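PDB 2B1X: naphthalene dioxygenase large subunit from Rhodococcus sp., which forms the large subunit of a Rieske-type non-haem iron dioxygenase, carrying a [2Fe-2S] cluster in one domain and an iron(III) ion in the other. Local coordinates for residues N4-T9 with P31-V36; V36-I41 with Y65-Q70. One frame throughout, in Å; residues are numbered along the deposited sequence.

Contact 1 of 2, residues N4-T9 with P31-V36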
loop_
_atom_site.group_PDB
_atom_site.type_symbol
_atom_site.label_atom_id
_atom_site.label_comp_id
_atom_site.label_asym_id
_atom_site.label_seq_id
_atom_site.Cartn_x
_atom_site.Cartn_y
_atom_site.Cartn_z
ATOM N N ASN A 4 20.514 -13.601 -18.968
ATOM C CA ASN A 4 20.652 -14.018 -20.372
ATOM C C ASN A 4 19.387 -13.671 -21.157
ATOM O O ASN A 4 19.455 -13.165 -22.279
ATOM C CB ASN A 4 21.005 -15.510 -20.486
ATOM C CG ASN A 4 22.349 -15.861 -19.818
ATOM O OD1 ASN A 4 23.323 -15.098 -19.886
ATOM N ND2 ASN A 4 22.405 -17.032 -19.183
ATOM N N GLU A 5 18.230 -13.872 -20.526
ATOM C CA GLU A 5 16.944 -13.495 -21.121
ATOM C C GLU A 5 16.882 -12.012 -21.498
ATOM O O GLU A 5 16.522 -11.682 -22.602
ATOM C CB GLU A 5 15.786 -13.852 -20.195
ATOM C CG GLU A 5 15.548 -15.352 -20.005
ATOM C CD GLU A 5 16.607 -16.036 -19.125
ATOM O OE1 GLU A 5 17.186 -15.367 -18.222
ATOM O OE2 GLU A 5 16.868 -17.257 -19.346
ATOM N N LEU A 6 17.248 -11.124 -20.584
ATOM C CA LEU A 6 17.134 -9.711 -20.888
ATOM C C LEU A 6 18.147 -9.348 -21.987
ATOM O O LEU A 6 17.812 -8.639 -22.911
ATOM C CB LEU A 6 17.307 -8.853 -19.632
ATOM C CG LEU A 6 17.267 -7.322 -19.821
ATOM C CD1 LEU A 6 16.050 -6.826 -20.685
ATOM C CD2 LEU A 6 17.327 -6.584 -18.477
ATOM N N ARG A 7 19.368 -9.856 -21.874
ATOM C CA ARG A 7 20.411 -9.544 -22.828
ATOM C C ARG A 7 19.930 -9.897 -24.236
ATOM O O ARG A 7 19.966 -9.061 -25.137
ATOM C CB ARG A 7 21.717 -10.276 -22.494
ATOM C CG ARG A 7 22.863 -9.950 -23.471
ATOM C CD ARG A 7 24.224 -10.536 -23.102
ATOM N NE ARG A 7 24.691 -10.019 -21.813
ATOM C CZ ARG A 7 25.322 -8.849 -21.635
ATOM N NH1 ARG A 7 25.584 -8.054 -22.680
ATOM N NH2 ARG A 7 25.691 -8.470 -20.406
ATOM N N GLN A 8 19.432 -11.116 -24.403
ATOM C CA GLN A 8 19.017 -11.607 -25.706
ATOM C C GLN A 8 17.865 -10.772 -26.229
ATOM O O GLN A 8 17.800 -10.459 -27.423
ATOM C CB GLN A 8 18.630 -13.081 -25.630
ATOM C CG GLN A 8 19.851 -14.046 -25.586
ATOM C CD GLN A 8 19.488 -15.473 -25.140
ATOM O OE1 GLN A 8 18.317 -15.880 -25.197
ATOM N NE2 GLN A 8 20.499 -16.237 -24.695
ATOM N N THR A 9 16.964 -10.384 -25.322
ATOM C CA THR A 9 15.819 -9.542 -25.701
ATOM C C THR A 9 16.279 -8.187 -26.235
ATOM O O THR A 9 15.740 -7.661 -27.236
ATOM C CB THR A 9 14.888 -9.347 -24.494
ATOM O OG1 THR A 9 14.222 -10.571 -24.183
ATOM C CG2 THR A 9 13.739 -8.409 -24.832
ATOM N N PRO A 31 10.515 -5.670 -13.563
ATOM C CA PRO A 31 11.396 -5.298 -12.443
ATOM C C PRO A 31 12.894 -5.306 -12.831
ATOM O O PRO A 31 13.613 -4.405 -12.420
ATOM C CB PRO A 31 11.113 -6.361 -11.375
ATOM C CG PRO A 31 9.835 -6.976 -11.752
ATOM C CD PRO A 31 9.712 -6.864 -13.254
ATOM N N GLU A 32 13.334 -6.265 -13.642
ATOM C CA GLU A 32 14.757 -6.353 -14.012
ATOM C C GLU A 32 15.104 -5.214 -14.979
ATOM O O GLU A 32 16.156 -4.588 -14.861
ATOM C CB GLU A 32 15.149 -7.707 -14.629
ATOM C CG GLU A 32 16.676 -7.890 -14.693
ATOM C CD GLU A 32 17.183 -8.978 -15.649
ATOM O OE1 GLU A 32 16.360 -9.718 -16.239
ATOM O OE2 GLU A 32 18.436 -9.093 -15.790
ATOM N N VAL A 33 14.190 -4.928 -15.900
ATOM C CA VAL A 33 14.397 -3.843 -16.837
ATOM C C VAL A 33 14.547 -2.576 -16.005
ATOM O O VAL A 33 15.501 -1.812 -16.190
ATOM C CB VAL A 33 13.241 -3.738 -17.842
ATOM C CG1 VAL A 33 13.304 -2.423 -18.595
ATOM C CG2 VAL A 33 13.285 -4.911 -18.860
ATOM N N HIS A 34 13.610 -2.334 -15.088
ATOM C CA HIS A 34 13.699 -1.127 -14.269
ATOM C C HIS A 34 15.033 -1.021 -13.520
ATOM O O HIS A 34 15.661 0.033 -13.517
ATOM C CB HIS A 34 12.524 -1.010 -13.271
ATOM C CG HIS A 34 12.384 0.357 -12.698
ATOM N ND1 HIS A 34 11.813 1.404 -13.401
ATOM C CD2 HIS A 34 12.770 0.870 -11.502
ATOM C CE1 HIS A 34 11.844 2.497 -12.655
ATOM N NE2 HIS A 34 12.429 2.207 -11.506
ATOM N N ASP A 35 15.487 -2.130 -12.921
ATOM C CA ASP A 35 16.703 -2.085 -12.107
ATOM C C ASP A 35 17.951 -1.821 -12.944
ATOM O O ASP A 35 18.805 -1.021 -12.553
ATOM C CB ASP A 35 16.903 -3.385 -11.312
ATOM C CG ASP A 35 15.968 -3.499 -10.126
ATOM O OD1 ASP A 35 15.512 -2.449 -9.605
ATOM O OD2 ASP A 35 15.682 -4.627 -9.610
ATOM N N VAL A 36 18.049 -2.489 -14.090
ATOM C CA VAL A 36 19.178 -2.287 -15.003
ATOM C C VAL A 36 19.160 -0.855 -15.570
ATOM O O VAL A 36 20.189 -0.144 -15.560
ATOM C CB VAL A 36 19.175 -3.356 -16.116
ATOM C CG1 VAL A 36 20.206 -3.017 -17.189
ATOM C CG2 VAL A 36 19.471 -4.715 -15.486
#

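Contact 2 of 2, residues V36-I41 with Y65-Q70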
loop_
_atom_site.group_PDB
_atom_site.type_symbol
_atom_site.label_atom_id
_atom_site.label_comp_id
_atom_site.label_asym_id
_atom_site.label_seq_id
_atom_site.Cartn_x
_atom_site.Cartn_y
_atom_site.Cartn_z
ATOM N N VAL A 36 18.049 -2.489 -14.090
ATOM C CA VAL A 36 19.178 -2.287 -15.003
ATOM C C VAL A 36 19.160 -0.855 -15.570
ATOM O O VAL A 36 20.189 -0.144 -15.560
ATOM C CB VAL A 36 19.175 -3.356 -16.116
ATOM C CG1 VAL A 36 20.206 -3.017 -17.189
ATOM C CG2 VAL A 36 19.471 -4.715 -15.486
ATOM N N GLU A 37 17.979 -0.417 -15.982
ATOM C CA GLU A 37 17.769 0.937 -16.513
ATOM C C GLU A 37 18.175 2.048 -15.530
ATOM O O GLU A 37 18.729 3.082 -15.920
ATOM C CB GLU A 37 16.310 1.072 -16.876
ATOM C CG GLU A 37 15.859 2.384 -17.497
ATOM C CD GLU A 37 14.338 2.421 -17.594
ATOM O OE1 GLU A 37 13.663 2.580 -16.522
ATOM O OE2 GLU A 37 13.813 2.242 -18.734
ATOM N N ARG A 38 17.911 1.839 -14.262
ATOM C CA ARG A 38 18.287 2.810 -13.238
ATOM C C ARG A 38 19.777 3.110 -13.314
ATOM O O ARG A 38 20.178 4.256 -13.244
ATOM C CB ARG A 38 17.930 2.271 -11.830
ATOM C CG ARG A 38 18.383 3.141 -10.672
ATOM C CD ARG A 38 18.168 2.500 -9.276
ATOM N NE ARG A 38 16.748 2.446 -8.871
ATOM C CZ ARG A 38 16.009 1.330 -8.815
ATOM N NH1 ARG A 38 16.521 0.154 -9.133
ATOM N NH2 ARG A 38 14.734 1.399 -8.407
ATOM N N GLU A 39 20.601 2.075 -13.437
ATOM C CA GLU A 39 22.029 2.304 -13.573
ATOM C C GLU A 39 22.409 2.746 -15.004
ATOM O O GLU A 39 23.136 3.740 -15.203
ATOM C CB GLU A 39 22.774 1.027 -13.213
ATOM C CG GLU A 39 24.293 1.148 -13.282
ATOM C CD GLU A 39 24.978 -0.204 -13.215
ATOM O OE1 GLU A 39 24.990 -0.801 -12.110
ATOM O OE2 GLU A 39 25.491 -0.670 -14.268
ATOM N N ARG A 40 21.934 2.003 -15.999
ATOM C CA ARG A 40 22.463 2.145 -17.341
ATOM C C ARG A 40 21.920 3.348 -18.068
ATOM O O ARG A 40 22.639 3.928 -18.888
ATOM C CB ARG A 40 22.294 0.868 -18.147
ATOM C CG ARG A 40 23.139 -0.216 -17.550
ATOM C CD ARG A 40 23.678 -1.212 -18.483
ATOM N NE ARG A 40 24.516 -2.168 -17.754
ATOM C CZ ARG A 40 24.967 -3.315 -18.247
ATOM N NH1 ARG A 40 24.663 -3.680 -19.504
ATOM N NH2 ARG A 40 25.728 -4.081 -17.468
ATOM N N ILE A 41 20.684 3.754 -17.754
ATOM C CA ILE A 41 20.187 5.032 -18.281
ATOM C C ILE A 41 20.383 6.175 -17.292
ATOM O O ILE A 41 21.101 7.096 -17.594
ATOM C CB ILE A 41 18.698 4.952 -18.761
ATOM C CG1 ILE A 41 18.640 4.480 -20.222
ATOM C CG2 ILE A 41 18.051 6.292 -18.710
ATOM C CD1 ILE A 41 18.817 3.027 -20.401
ATOM N N TYR A 65 15.530 15.455 -8.517
ATOM C CA TYR A 65 15.946 14.040 -8.483
ATOM C C TYR A 65 16.668 13.517 -9.709
ATOM O O TYR A 65 16.412 13.975 -10.835
ATOM C CB TYR A 65 14.711 13.132 -8.303
ATOM C CG TYR A 65 13.989 13.402 -7.051
ATOM C CD1 TYR A 65 13.122 14.472 -6.931
ATOM C CD2 TYR A 65 14.226 12.599 -5.927
ATOM C CE1 TYR A 65 12.460 14.737 -5.706
ATOM C CE2 TYR A 65 13.559 12.825 -4.751
ATOM C CZ TYR A 65 12.687 13.904 -4.639
ATOM O OH TYR A 65 12.081 14.129 -3.416
ATOM N N ILE A 66 17.527 12.536 -9.488
ATOM C CA ILE A 66 17.821 11.542 -10.509
ATOM C C ILE A 66 17.437 10.228 -9.904
ATOM O O ILE A 66 18.093 9.741 -8.968
ATOM C CB ILE A 66 19.299 11.582 -11.003
ATOM C CG1 ILE A 66 19.633 13.007 -11.525
ATOM C CG2 ILE A 66 19.509 10.540 -12.078
ATOM C CD1 ILE A 66 21.071 13.235 -12.031
ATOM N N SER A 67 16.336 9.670 -10.415
ATOM C CA SER A 67 15.695 8.510 -9.819
ATOM C C SER A 67 15.505 8.718 -8.310
ATOM O O SER A 67 14.964 9.722 -7.927
ATOM C CB SER A 67 16.424 7.205 -10.181
ATOM O OG SER A 67 16.481 7.095 -11.611
ATOM N N GLU A 68 15.935 7.782 -7.471
ATOM C CA GLU A 68 15.755 7.905 -6.036
ATOM C C GLU A 68 16.757 8.908 -5.431
ATOM O O GLU A 68 16.650 9.258 -4.240
ATOM C CB GLU A 68 15.937 6.520 -5.339
ATOM C CG GLU A 68 14.858 5.462 -5.620
ATOM C CD GLU A 68 15.027 4.763 -6.957
ATOM O OE1 GLU A 68 16.096 4.851 -7.583
ATOM O OE2 GLU A 68 14.065 4.112 -7.405
ATOM N N ASP A 69 17.775 9.336 -6.182
ATOM C CA ASP A 69 18.732 10.281 -5.586
ATOM C C ASP A 69 18.175 11.691 -5.545
ATOM O O ASP A 69 17.668 12.208 -6.553
ATOM C CB ASP A 69 20.066 10.301 -6.296
ATOM C CG ASP A 69 20.922 9.124 -5.914
ATOM O OD1 ASP A 69 21.311 9.023 -4.720
ATOM O OD2 ASP A 69 21.218 8.248 -6.754
ATOM N N GLN A 70 18.335 12.313 -4.377
ATOM C CA GLN A 70 17.778 13.602 -4.114
ATOM C C GLN A 70 18.882 14.653 -4.037
ATOM O O GLN A 70 19.853 14.469 -3.304
ATOM C CB GLN A 70 16.982 13.530 -2.811
ATOM C CG GLN A 70 16.036 14.695 -2.617
ATOM C CD GLN A 70 15.369 14.649 -1.252
ATOM O OE1 GLN A 70 16.039 14.781 -0.273
ATOM N NE2 GLN A 70 14.053 14.478 -1.206
#

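Contact 1 of 2, residues N4-T9 with P31-V36
Leu-6 of helix 4-16 packs against Glu-32, Val-33 and Val-36 of helix 31-40 in a small helix-helix contact near the N terminus of the chain, in which one leucine meets two valines and the carboxylate of a glutamate. The short segments are steeply inclined, 76° between their directions, and their axes come no nearer than 11.1 Å, so side chains alone bridge the gap. With CG anti to the backbone N (chi1 178°), Leu-6 divides its branches between the two valines: CD1 meets Val-33 CG2 at 3.8 Å, while CD2 approaches Val-36 CG2 at 4.1 Å. Helix 422-436, near the C-terminal end of the modelled chain, packs together with these two N-terminal helices, Trp-431 touching Val-33 and Met-435 touching Val-36. Glu-32, extended from its helix, slides past Leu-6 in the opposite direction and turns one face of its carboxylate to the leucine. Leu-6 CD2 lies almost directly above Glu-32 CD at 3.7 Å, and Leu-6 CB, on the same side, is 3.6 Å from Glu-32 OE1. That carboxylate is held at OE1 by the hydroxyl of Ser-3, which also hydrogen-bonds to the backbone N of Leu-6, joining the start of helix 4-16 to Glu-32 through one side chain.

Contact 2 of 2, residues V36-I41 with Y65-Q70
The carboxylate of Glu-68 lies at the edge of the Arg-38 guanidinium, near its plane, and the two flat groups are turned 49° against each other. Arg-38 grips side-on with two nitrogens, one to each oxygen. Its NE donates to Glu-68 OE1 at 2.8 Å with an N-H...O angle of 154°; its NH2 donates to Glu-68 OE2 at 3.0 Å, a little straighter at 164°. The turn between the planes takes both donors out of the carboxylate plane, NE reaching OE1 on its syn side and NH2 reaching OE2 from above. A bend at chi3 turns the end of the arginine toward Glu-68, and the glutamate is folded at chi2; the two side chains cross at about a right angle. Arg-38 NH1 forms a further salt bridge to Asp-35, one turn back on helix 31-40, which helps fix the guanidinium's rotation. Glu-68 sits in the type II' beta turn from Ile-66 to Asp-69, the hairpin connection between strands 60-66 and 69-75 of the Rieske domain. The turn is closed by Asp-69 N to Ile-66 O at 2.8 Å. Ser-67 adds only a loose approach, its OG 4.5 Å from Arg-38 CG. A second copy of this protein borders the site: its Gln-386 hydrogen-bonds to Arg-38 O, and its Gly-385 packs on Glu-68.

From the N terminus, helix 4-16 runs out and the chain passes through strand 22-24 before helix 31-40 returns to it, so contact 1 closes the first loop, with 21 residues between its segments. Contact 2 follows in series: the chain continues from the same helix through strand 47-51 and strand 60-66, and the hairpin turn comes back to helix 31-40, with 23 residues between its segments. The two loops neither nest nor cross; they share Val-36, and their centres lie 16 Å apart, on the same side of the chain's centre. Helix 31-40 thus joins the N-terminal helix at its beginning to the Rieske-domain hairpin further along.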